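Long-range contacts in StAR-related lipid transfer protein 5 (Homo sapiens, PDB 2R55), which probably binds cholesterol or other sterols in its START domain and may take part in the transport of sterols or other lipids within the cell: residues S117-P122 and F134-L139; A152-H157 and R168-P173; C176-L181 and T188-F193. All blocks are in the same frame, centred on the assembly; numbering follows the deposited sequence.

All three contacts lie in the curved sheet of the START domain. Interactions 1 and 2 adjoin, their centres about 7 Å apart. Strand 132-142 joins them: Val-135 and Leu-137 bond along the backbone to Val-155 and Thr-153, while the Asp-136 carboxylate reaches the amide of Asn-171. Interaction 3 lies across the chain's centre, its own centre about 20 Å from that of interaction 1 and about 22 Å from that of interaction 2, yet it continues strand 167-180, which also supplies residues 168-173. Together they follow the sheet around the interior that, as in other START domains, probably holds the lipid.

Interaction 1 (S117-P122 and F134-L139); sequences SRTSTP and FVDLVL
Ser-117 to Thr-119 pair with Phe-134 to Asp-136 as the two arms of an antiparallel beta hairpin, strands 114-120 and 132-142 of the START sheet. Their short axes approach to 4.8 Å and meet at 142°, so the two strands are twisted well away from strict antiparallel. Two hydrogen-bonded pairs carry the contact. Ser-117 N gives to Asp-136 O at 2.9 Å, and Asp-136 N returns to Ser-117 O at 2.8 Å; Thr-119 and Phe-134 exchange the same two bonds, with Thr-119 N to Phe-134 O at 2.9 Å. Between them sits the non-hydrogen-bonded pair Arg-118 and Val-135, where CA-H groups also approach carbonyls, as in Val-135 CA to Ser-117 O at 3.2 Å.

Among the side chains, Thr-121 CG2 meets Phe-134 CE1 at 3.5 Å, coming in at the ring's edge and in its plane. A chi1 of 63° puts OG1 between the backbone N and carbonyl carbon, where it bonds to Arg-132 O, and leaves CG2 anti to the carbonyl carbon, facing the ring edge. On the same face as Phe-134, Ser-117 OG lies 3.8 Å from Val-138 CG1. The opposite face carries the Arg-118 guanidinium, which forms salt bridges to Asp-133 and Glu-105. Asp-136, buried, sends OD2 to Asn-171 ND2. The chemistry is thus divided: backbone bonds fix the register, and the buried guanidinium and carboxylate are answered by residues of this and adjacent strands, probably easing the cost of burying them.

Interaction 2 (A152-H157 and R168-P173); sequences ATHVEH and RGFNHP
His-154 grips the carbonyl of Asn-171 twice. Its backbone N gives to Asn-171 O at 2.8 Å, and its ring ND1 gives to the same oxygen at 3.2 Å. The two donors reach Asn-171 O from opposite faces of the carbonyl plane, the ND1 lying 38° above it, yet the oxygen itself sits almost in the plane of the imidazole. A chi1 of 77° holds the ring between its own backbone N and carbonyl carbon, which brings ND1 round to the oxygen that N already uses and should restrict the ring's rotation.

From this anchor the imidazole takes part in an aromatic cluster. The edge of Phe-170 is turned toward the face of His-154, in an offset edge-to-face pair with planes at 80°; Phe-170 CD2 comes to 3.8 Å from His-154 CD2. His-154 in turn presents its edge to the face of His-172, with CE1 at 4.0 Å from His-172 CD2, and His-172 also stacks with Phe-64. One residue earlier, Thr-153 OG1 packs 3.6 Å from Pro-173 CD, the two side chains lying side by side. Pro-173 CA also points a hydrogen at Ala-152 O.

The contact joins the C-terminal end of strand 148-154 to the first part of strand 167-180, which runs antiparallel to it. Helix 21-40 covers Thr-153 through Met-27 and Val-31, and Pro-173 through Lys-34 and Tyr-38, while strand 132-142 borders both segments.

Interaction 3 (C176-L181 and T188-F193); sequences CFCEPL and TNLVTF
Cys-176 starts the pairing with Thr-192, a non-hydrogen-bonded pair in the antiparallel hairpin of strands 167-180 and 188-197, whose short axes come within 4.7 Å at 169°; its SG also packs 4.0 Å from Leu-190 CD1. Phe-177 then forms a hydrogen-bonded pair with Val-191, its N giving to Val-191 O at 2.8 Å in an almost straight bond. Its ring crosses toward Phe-193, whose CE2 lies 3.9 Å from Phe-177 CE1, with Phe-177 at the edge of the Phe-193 ring; Met-35 of helix 21-40 touches both. On the other face Cys-178 meets Leu-190.

Glu-179 N bonds to Asn-189 O at 2.8 Å. A chi1 of -162° sets the Asn-189 amide alongside the Glu-179 side chain, and OE1 takes a weak bond from Asn-189 ND2 at 3.1 Å. Carboxylate and amide planes are 23° apart. Glu-179 OE2 forms a salt bridge to Arg-39. Replacing the carboxylate with an alanine here is likely to leave the Arg-39 charge without this mate and the Asn-189 amide with one weak tether fewer, leaving its weak bond to Glu-72. Leu-181 CD1 closes on Asn-189 CB at 3.5 Å.

The two faces thus differ: Cys-178 and Thr-188 pack on helix 79-86, and Tyr-219 OH bonds Leu-190 O and, weakly, Thr-192 OG1, whereas the phenylalanines and the Glu-179 carboxylate face helix 21-40, implying attachment there by both apolar packing and charge.

Interaction 1 (S117-P122 and F134-L139)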
loop_
_atom_site.group_PDB
_atom_site.type_symbol
_atom_site.label_atom_id
_atom_site.label_comp_id
_atom_site.label_asym_id
_atom_site.label_seq_id
_atom_site.Cartn_x
_atom_site.Cartn_y
_atom_site.Cartn_z
ATOM N N SER A 117 -5.913 10.147 -4.684
ATOM C CA SER A 117 -4.719 10.621 -4.000
ATOM C C SER A 117 -3.466 10.592 -4.869
ATOM O O SER A 117 -3.344 9.766 -5.775
ATOM C CB SER A 117 -4.477 9.810 -2.731
ATOM O OG SER A 117 -3.995 8.515 -3.038
ATOM N N ARG A 118 -2.550 11.516 -4.584
ATOM C CA ARG A 118 -1.233 11.540 -5.199
ATOM C C ARG A 118 -0.218 11.203 -4.120
ATOM O O ARG A 118 -0.263 11.759 -3.031
ATOM C CB ARG A 118 -0.944 12.915 -5.814
ATOM C CG ARG A 118 0.482 13.100 -6.351
ATOM C CD ARG A 118 0.622 14.405 -7.086
ATOM N NE ARG A 118 1.931 15.001 -6.849
ATOM C CZ ARG A 118 2.973 14.896 -7.668
ATOM N NH1 ARG A 118 2.872 14.224 -8.812
ATOM N NH2 ARG A 118 4.123 15.477 -7.346
ATOM N N THR A 119 0.680 10.279 -4.432
ATOM C CA THR A 119 1.708 9.838 -3.506
ATOM C C THR A 119 3.087 10.009 -4.154
ATOM O O THR A 119 3.303 9.572 -5.287
ATOM C CB THR A 119 1.484 8.366 -3.129
ATOM O OG1 THR A 119 0.157 8.207 -2.605
ATOM C CG2 THR A 119 2.499 7.897 -2.090
ATOM N N SER A 120 4.012 10.643 -3.437
ATOM C CA SER A 120 5.370 10.851 -3.924
ATOM C C SER A 120 6.328 9.953 -3.164
ATOM O O SER A 120 6.341 9.952 -1.937
ATOM C CB SER A 120 5.808 12.305 -3.740
ATOM O OG SER A 120 4.857 13.229 -4.241
ATOM N N THR A 121 7.119 9.185 -3.907
ATOM C CA THR A 121 8.160 8.336 -3.339
ATOM C C THR A 121 9.470 9.064 -3.580
ATOM O O THR A 121 9.557 9.883 -4.496
ATOM C CB THR A 121 8.213 6.924 -4.027
ATOM O OG1 THR A 121 8.543 7.062 -5.422
ATOM C CG2 THR A 121 6.890 6.194 -3.888
ATOM N N PRO A 122 10.497 8.790 -2.762
ATOM C CA PRO A 122 11.746 9.462 -3.074
ATOM C C PRO A 122 12.571 8.519 -3.933
ATOM O O PRO A 122 12.051 7.493 -4.351
ATOM C CB PRO A 122 12.381 9.643 -1.699
ATOM C CG PRO A 122 11.883 8.421 -0.901
ATOM C CD PRO A 122 10.621 7.924 -1.573
ATOM N N PHE A 134 2.343 8.442 -7.837
ATOM C CA PHE A 134 1.217 7.563 -8.122
ATOM C C PHE A 134 -0.075 8.312 -7.879
ATOM O O PHE A 134 -0.187 9.047 -6.894
ATOM C CB PHE A 134 1.283 6.330 -7.214
ATOM C CG PHE A 134 2.582 5.586 -7.311
ATOM C CD1 PHE A 134 3.660 5.935 -6.518
ATOM C CD2 PHE A 134 2.731 4.542 -8.218
ATOM C CE1 PHE A 134 4.863 5.274 -6.614
ATOM C CE2 PHE A 134 3.942 3.851 -8.318
ATOM C CZ PHE A 134 5.016 4.238 -7.505
ATOM N N VAL A 135 -1.045 8.103 -8.771
ATOM C CA VAL A 135 -2.379 8.696 -8.666
ATOM C C VAL A 135 -3.428 7.585 -8.475
ATOM O O VAL A 135 -3.821 6.921 -9.442
ATOM C CB VAL A 135 -2.705 9.595 -9.903
ATOM C CG1 VAL A 135 -4.090 10.210 -9.785
ATOM C CG2 VAL A 135 -1.645 10.714 -10.074
ATOM N N ASP A 136 -3.869 7.378 -7.229
ATOM C CA ASP A 136 -4.738 6.232 -6.908
ATOM C C ASP A 136 -6.193 6.574 -6.602
ATOM O O ASP A 136 -6.499 7.597 -5.975
ATOM C CB ASP A 136 -4.204 5.430 -5.705
ATOM C CG ASP A 136 -2.759 4.976 -5.875
ATOM O OD1 ASP A 136 -2.398 4.451 -6.961
ATOM O OD2 ASP A 136 -1.986 5.149 -4.895
ATOM N N LEU A 137 -7.086 5.689 -7.032
ATOM C CA LEU A 137 -8.425 5.623 -6.471
ATOM C C LEU A 137 -8.338 4.741 -5.236
ATOM O O LEU A 137 -8.069 3.546 -5.346
ATOM C CB LEU A 137 -9.404 5.036 -7.476
ATOM C CG LEU A 137 -10.887 5.110 -7.124
ATOM C CD1 LEU A 137 -11.338 6.545 -6.900
ATOM C CD2 LEU A 137 -11.676 4.477 -8.244
ATOM N N VAL A 138 -8.514 5.352 -4.066
ATOM C CA VAL A 138 -8.395 4.640 -2.789
ATOM C C VAL A 138 -9.705 4.654 -2.010
ATOM O O VAL A 138 -10.260 5.718 -1.708
ATOM C CB VAL A 138 -7.196 5.135 -1.903
ATOM C CG1 VAL A 138 -7.109 6.659 -1.858
ATOM C CG2 VAL A 138 -7.293 4.559 -0.489
ATOM N N LEU A 139 -10.183 3.447 -1.710
ATOM C CA LEU A 139 -11.430 3.222 -1.004
ATOM C C LEU A 139 -11.097 2.563 0.316
ATOM O O LEU A 139 -10.338 1.580 0.362
ATOM C CB LEU A 139 -12.355 2.320 -1.843
ATOM C CG LEU A 139 -13.728 1.727 -1.413
ATOM C CD1 LEU A 139 -13.609 0.400 -0.689
ATOM C CD2 LEU A 139 -14.653 2.688 -0.637
#

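Interaction 2 (A152-H157 and R168-P173)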
loop_
_atom_site.group_PDB
_atom_site.type_symbol
_atom_site.label_atom_id
_atom_site.label_comp_id
_atom_site.label_asym_id
_atom_site.label_seq_id
_atom_site.Cartn_x
_atom_site.Cartn_y
_atom_site.Cartn_z
ATOM N N ALA A 152 -6.445 0.464 -2.975
ATOM C CA ALA A 152 -5.992 1.526 -3.821
ATOM C C ALA A 152 -5.672 0.981 -5.205
ATOM O O ALA A 152 -5.091 -0.090 -5.324
ATOM C CB ALA A 152 -4.778 2.156 -3.188
ATOM N N THR A 153 -6.089 1.698 -6.248
ATOM C CA THR A 153 -5.669 1.388 -7.618
ATOM C C THR A 153 -5.361 2.670 -8.415
ATOM O O THR A 153 -5.904 3.718 -8.116
ATOM C CB THR A 153 -6.697 0.482 -8.360
ATOM O OG1 THR A 153 -6.013 -0.397 -9.262
ATOM C CG2 THR A 153 -7.705 1.304 -9.158
ATOM N N HIS A 154 -4.501 2.584 -9.427
ATOM C CA HIS A 154 -4.173 3.760 -10.247
ATOM C C HIS A 154 -5.407 4.303 -10.992
ATOM O O HIS A 154 -6.296 3.531 -11.397
ATOM C CB HIS A 154 -3.089 3.427 -11.248
ATOM C CG HIS A 154 -3.585 2.651 -12.426
ATOM N ND1 HIS A 154 -3.719 1.278 -12.411
ATOM C CD2 HIS A 154 -4.006 3.058 -13.644
ATOM C CE1 HIS A 154 -4.191 0.875 -13.576
ATOM N NE2 HIS A 154 -4.367 1.937 -14.344
ATOM N N VAL A 155 -5.460 5.627 -11.145
ATOM C CA VAL A 155 -6.476 6.281 -11.965
ATOM C C VAL A 155 -5.916 7.566 -12.581
ATOM O O VAL A 155 -5.175 8.312 -11.932
ATOM C CB VAL A 155 -7.824 6.526 -11.191
ATOM C CG1 VAL A 155 -7.640 7.464 -9.998
ATOM C CG2 VAL A 155 -8.898 7.050 -12.116
ATOM N N GLU A 156 -6.250 7.800 -13.845
ATOM C CA GLU A 156 -5.918 9.055 -14.498
ATOM C C GLU A 156 -6.858 10.152 -14.020
ATOM O O GLU A 156 -8.074 9.991 -14.033
ATOM C CB GLU A 156 -5.996 8.917 -16.018
ATOM C CG GLU A 156 -4.855 8.121 -16.644
ATOM C CD GLU A 156 -5.112 7.774 -18.118
ATOM O OE1 GLU A 156 -5.596 8.643 -18.886
ATOM O OE2 GLU A 156 -4.827 6.618 -18.513
ATOM N N HIS A 157 -6.280 11.270 -13.603
ATOM C CA HIS A 157 -7.044 12.421 -13.149
ATOM C C HIS A 157 -6.500 13.705 -13.771
ATOM O O HIS A 157 -5.364 14.092 -13.502
ATOM C CB HIS A 157 -6.990 12.512 -11.626
ATOM C CG HIS A 157 -7.989 13.455 -11.036
ATOM N ND1 HIS A 157 -8.071 14.783 -11.401
ATOM C CD2 HIS A 157 -8.929 13.270 -10.081
ATOM C CE1 HIS A 157 -9.035 15.367 -10.713
ATOM N NE2 HIS A 157 -9.569 14.474 -9.902
ATOM N N ARG A 168 5.719 8.821 -13.594
ATOM C CA ARG A 168 4.383 8.391 -13.241
ATOM C C ARG A 168 4.363 6.864 -13.092
ATOM O O ARG A 168 4.493 6.124 -14.066
ATOM C CB ARG A 168 3.334 8.874 -14.255
ATOM C CG ARG A 168 1.917 8.217 -14.078
ATOM C CD ARG A 168 1.193 8.587 -12.764
ATOM N NE ARG A 168 0.701 9.966 -12.792
ATOM C CZ ARG A 168 1.340 10.997 -12.241
ATOM N NH1 ARG A 168 2.466 10.788 -11.593
ATOM N NH2 ARG A 168 0.856 12.231 -12.328
ATOM N N GLY A 169 4.220 6.409 -11.854
ATOM C CA GLY A 169 4.004 4.997 -11.587
ATOM C C GLY A 169 2.530 4.663 -11.569
ATOM O O GLY A 169 1.676 5.548 -11.519
ATOM N N PHE A 170 2.228 3.379 -11.600
ATOM C CA PHE A 170 0.862 2.918 -11.538
ATOM C C PHE A 170 0.805 1.790 -10.525
ATOM O O PHE A 170 1.461 0.766 -10.686
ATOM C CB PHE A 170 0.388 2.441 -12.908
ATOM C CG PHE A 170 0.470 3.490 -13.986
ATOM C CD1 PHE A 170 1.558 3.530 -14.849
ATOM C CD2 PHE A 170 -0.545 4.440 -14.138
ATOM C CE1 PHE A 170 1.660 4.513 -15.860
ATOM C CE2 PHE A 170 -0.473 5.420 -15.141
ATOM C CZ PHE A 170 0.646 5.460 -16.004
ATOM N N ASN A 171 0.065 2.020 -9.446
ATOM C CA ASN A 171 -0.289 0.964 -8.512
ATOM C C ASN A 171 -1.435 0.163 -9.074
ATOM O O ASN A 171 -2.411 0.733 -9.563
ATOM C CB ASN A 171 -0.769 1.559 -7.181
ATOM C CG ASN A 171 0.364 2.051 -6.323
ATOM O OD1 ASN A 171 1.378 1.377 -6.166
ATOM N ND2 ASN A 171 0.202 3.229 -5.765
ATOM N N HIS A 172 -1.318 -1.159 -8.994
ATOM C CA HIS A 172 -2.466 -2.041 -9.203
ATOM C C HIS A 172 -3.070 -2.418 -7.825
ATOM O O HIS A 172 -2.499 -2.024 -6.785
ATOM C CB HIS A 172 -2.034 -3.225 -10.034
ATOM C CG HIS A 172 -1.677 -2.858 -11.433
ATOM N ND1 HIS A 172 -0.377 -2.673 -11.843
ATOM C CD2 HIS A 172 -2.454 -2.619 -12.517
ATOM C CE1 HIS A 172 -0.366 -2.363 -13.128
ATOM N NE2 HIS A 172 -1.613 -2.323 -13.559
ATOM N N PRO A 173 -4.235 -3.111 -7.798
ATOM C CA PRO A 173 -4.945 -3.234 -6.504
ATOM C C PRO A 173 -4.009 -3.581 -5.355
ATOM O O PRO A 173 -3.287 -4.573 -5.426
ATOM C CB PRO A 173 -5.947 -4.352 -6.758
ATOM C CG PRO A 173 -6.251 -4.228 -8.233
ATOM C CD PRO A 173 -4.973 -3.785 -8.887
#

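Interaction 3 (C176-L181 and T188-F193)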
loop_
_atom_site.group_PDB
_atom_site.type_symbol
_atom_site.label_atom_id
_atom_site.label_comp_id
_atom_site.label_asym_id
_atom_site.label_seq_id
_atom_site.Cartn_x
_atom_site.Cartn_y
_atom_site.Cartn_z
ATOM N N CYS A 176 -3.854 -2.188 2.545
ATOM C CA CYS A 176 -3.685 -2.738 3.876
ATOM C C CYS A 176 -4.952 -3.325 4.444
ATOM O O CYS A 176 -6.016 -2.723 4.327
ATOM C CB CYS A 176 -3.266 -1.632 4.822
ATOM S SG CYS A 176 -1.572 -1.311 4.664
ATOM N N PHE A 177 -4.805 -4.480 5.087
ATOM C CA PHE A 177 -5.824 -5.026 5.982
ATOM C C PHE A 177 -5.399 -4.850 7.455
ATOM O O PHE A 177 -4.346 -5.352 7.879
ATOM C CB PHE A 177 -6.062 -6.505 5.672
ATOM C CG PHE A 177 -6.788 -6.750 4.381
ATOM C CD1 PHE A 177 -6.087 -6.891 3.186
ATOM C CD2 PHE A 177 -8.180 -6.863 4.359
ATOM C CE1 PHE A 177 -6.758 -7.143 1.969
ATOM C CE2 PHE A 177 -8.861 -7.104 3.158
ATOM C CZ PHE A 177 -8.137 -7.241 1.947
ATOM N N CYS A 178 -6.196 -4.112 8.220
ATOM C CA CYS A 178 -5.972 -3.967 9.664
ATOM C C CYS A 178 -6.978 -4.844 10.410
ATOM O O CYS A 178 -8.160 -4.519 10.440
ATOM C CB CYS A 178 -6.152 -2.509 10.091
ATOM S SG CYS A 178 -5.026 -1.301 9.359
ATOM N N GLU A 179 -6.508 -5.948 10.996
ATOM C CA GLU A 179 -7.409 -6.985 11.548
ATOM C C GLU A 179 -7.255 -7.139 13.057
ATOM O O GLU A 179 -6.171 -7.472 13.534
ATOM C CB GLU A 179 -7.200 -8.361 10.872
ATOM C CG GLU A 179 -6.932 -8.311 9.350
ATOM C CD GLU A 179 -6.475 -9.653 8.748
ATOM O OE1 GLU A 179 -5.806 -10.460 9.433
ATOM O OE2 GLU A 179 -6.783 -9.900 7.570
ATOM N N PRO A 180 -8.349 -6.922 13.810
ATOM C CA PRO A 180 -8.326 -7.072 15.273
ATOM C C PRO A 180 -8.134 -8.538 15.670
ATOM O O PRO A 180 -8.503 -9.439 14.901
ATOM C CB PRO A 180 -9.706 -6.568 15.696
ATOM C CG PRO A 180 -10.576 -6.825 14.493
ATOM C CD PRO A 180 -9.687 -6.546 13.316
ATOM N N LEU A 181 -7.554 -8.755 16.854
ATOM C CA LEU A 181 -7.129 -10.082 17.307
ATOM C C LEU A 181 -7.732 -10.431 18.651
ATOM O O LEU A 181 -7.625 -9.641 19.586
ATOM C CB LEU A 181 -5.603 -10.143 17.418
ATOM C CG LEU A 181 -4.795 -10.826 16.313
ATOM C CD1 LEU A 181 -5.351 -10.545 14.927
ATOM C CD2 LEU A 181 -3.340 -10.418 16.415
ATOM N N THR A 188 -2.716 -6.136 16.951
ATOM C CA THR A 188 -3.330 -6.020 15.613
ATOM C C THR A 188 -2.524 -6.728 14.507
ATOM O O THR A 188 -1.305 -6.568 14.414
ATOM C CB THR A 188 -3.529 -4.534 15.199
ATOM O OG1 THR A 188 -4.067 -3.780 16.297
ATOM C CG2 THR A 188 -4.474 -4.417 13.998
ATOM N N ASN A 189 -3.215 -7.495 13.666
ATOM C CA ASN A 189 -2.600 -8.166 12.533
ATOM C C ASN A 189 -2.696 -7.249 11.319
ATOM O O ASN A 189 -3.787 -6.742 10.999
ATOM C CB ASN A 189 -3.291 -9.506 12.250
ATOM C CG ASN A 189 -2.446 -10.445 11.395
ATOM O OD1 ASN A 189 -1.504 -11.082 11.879
ATOM N ND2 ASN A 189 -2.805 -10.554 10.121
ATOM N N LEU A 190 -1.548 -7.026 10.672
ATOM C CA LEU A 190 -1.446 -6.193 9.482
ATOM C C LEU A 190 -0.930 -6.985 8.270
ATOM O O LEU A 190 0.237 -7.425 8.243
ATOM C CB LEU A 190 -0.527 -4.993 9.737
ATOM C CG LEU A 190 -0.248 -4.035 8.565
ATOM C CD1 LEU A 190 -1.518 -3.304 8.118
ATOM C CD2 LEU A 190 0.824 -3.033 8.909
ATOM N N VAL A 191 -1.804 -7.145 7.273
ATOM C CA VAL A 191 -1.452 -7.781 6.004
ATOM C C VAL A 191 -1.546 -6.730 4.899
ATOM O O VAL A 191 -2.592 -6.075 4.727
ATOM C CB VAL A 191 -2.367 -8.979 5.690
ATOM C CG1 VAL A 191 -1.808 -9.800 4.518
ATOM C CG2 VAL A 191 -2.519 -9.852 6.909
ATOM N N THR A 192 -0.441 -6.546 4.178
ATOM C CA THR A 192 -0.353 -5.481 3.196
ATOM C C THR A 192 0.080 -6.044 1.859
ATOM O O THR A 192 0.906 -6.969 1.797
ATOM C CB THR A 192 0.680 -4.408 3.568
ATOM O OG1 THR A 192 1.992 -4.977 3.508
ATOM C CG2 THR A 192 0.447 -3.827 4.955
ATOM N N PHE A 193 -0.457 -5.456 0.786
ATOM C CA PHE A 193 -0.087 -5.831 -0.557
ATOM C C PHE A 193 0.474 -4.645 -1.307
ATOM O O PHE A 193 -0.168 -3.602 -1.395
ATOM C CB PHE A 193 -1.290 -6.407 -1.297
ATOM C CG PHE A 193 -1.840 -7.621 -0.655
ATOM C CD1 PHE A 193 -1.275 -8.858 -0.900
ATOM C CD2 PHE A 193 -2.889 -7.526 0.245
ATOM C CE1 PHE A 193 -1.766 -9.981 -0.280
ATOM C CE2 PHE A 193 -3.383 -8.652 0.871
ATOM C CZ PHE A 193 -2.825 -9.883 0.603
#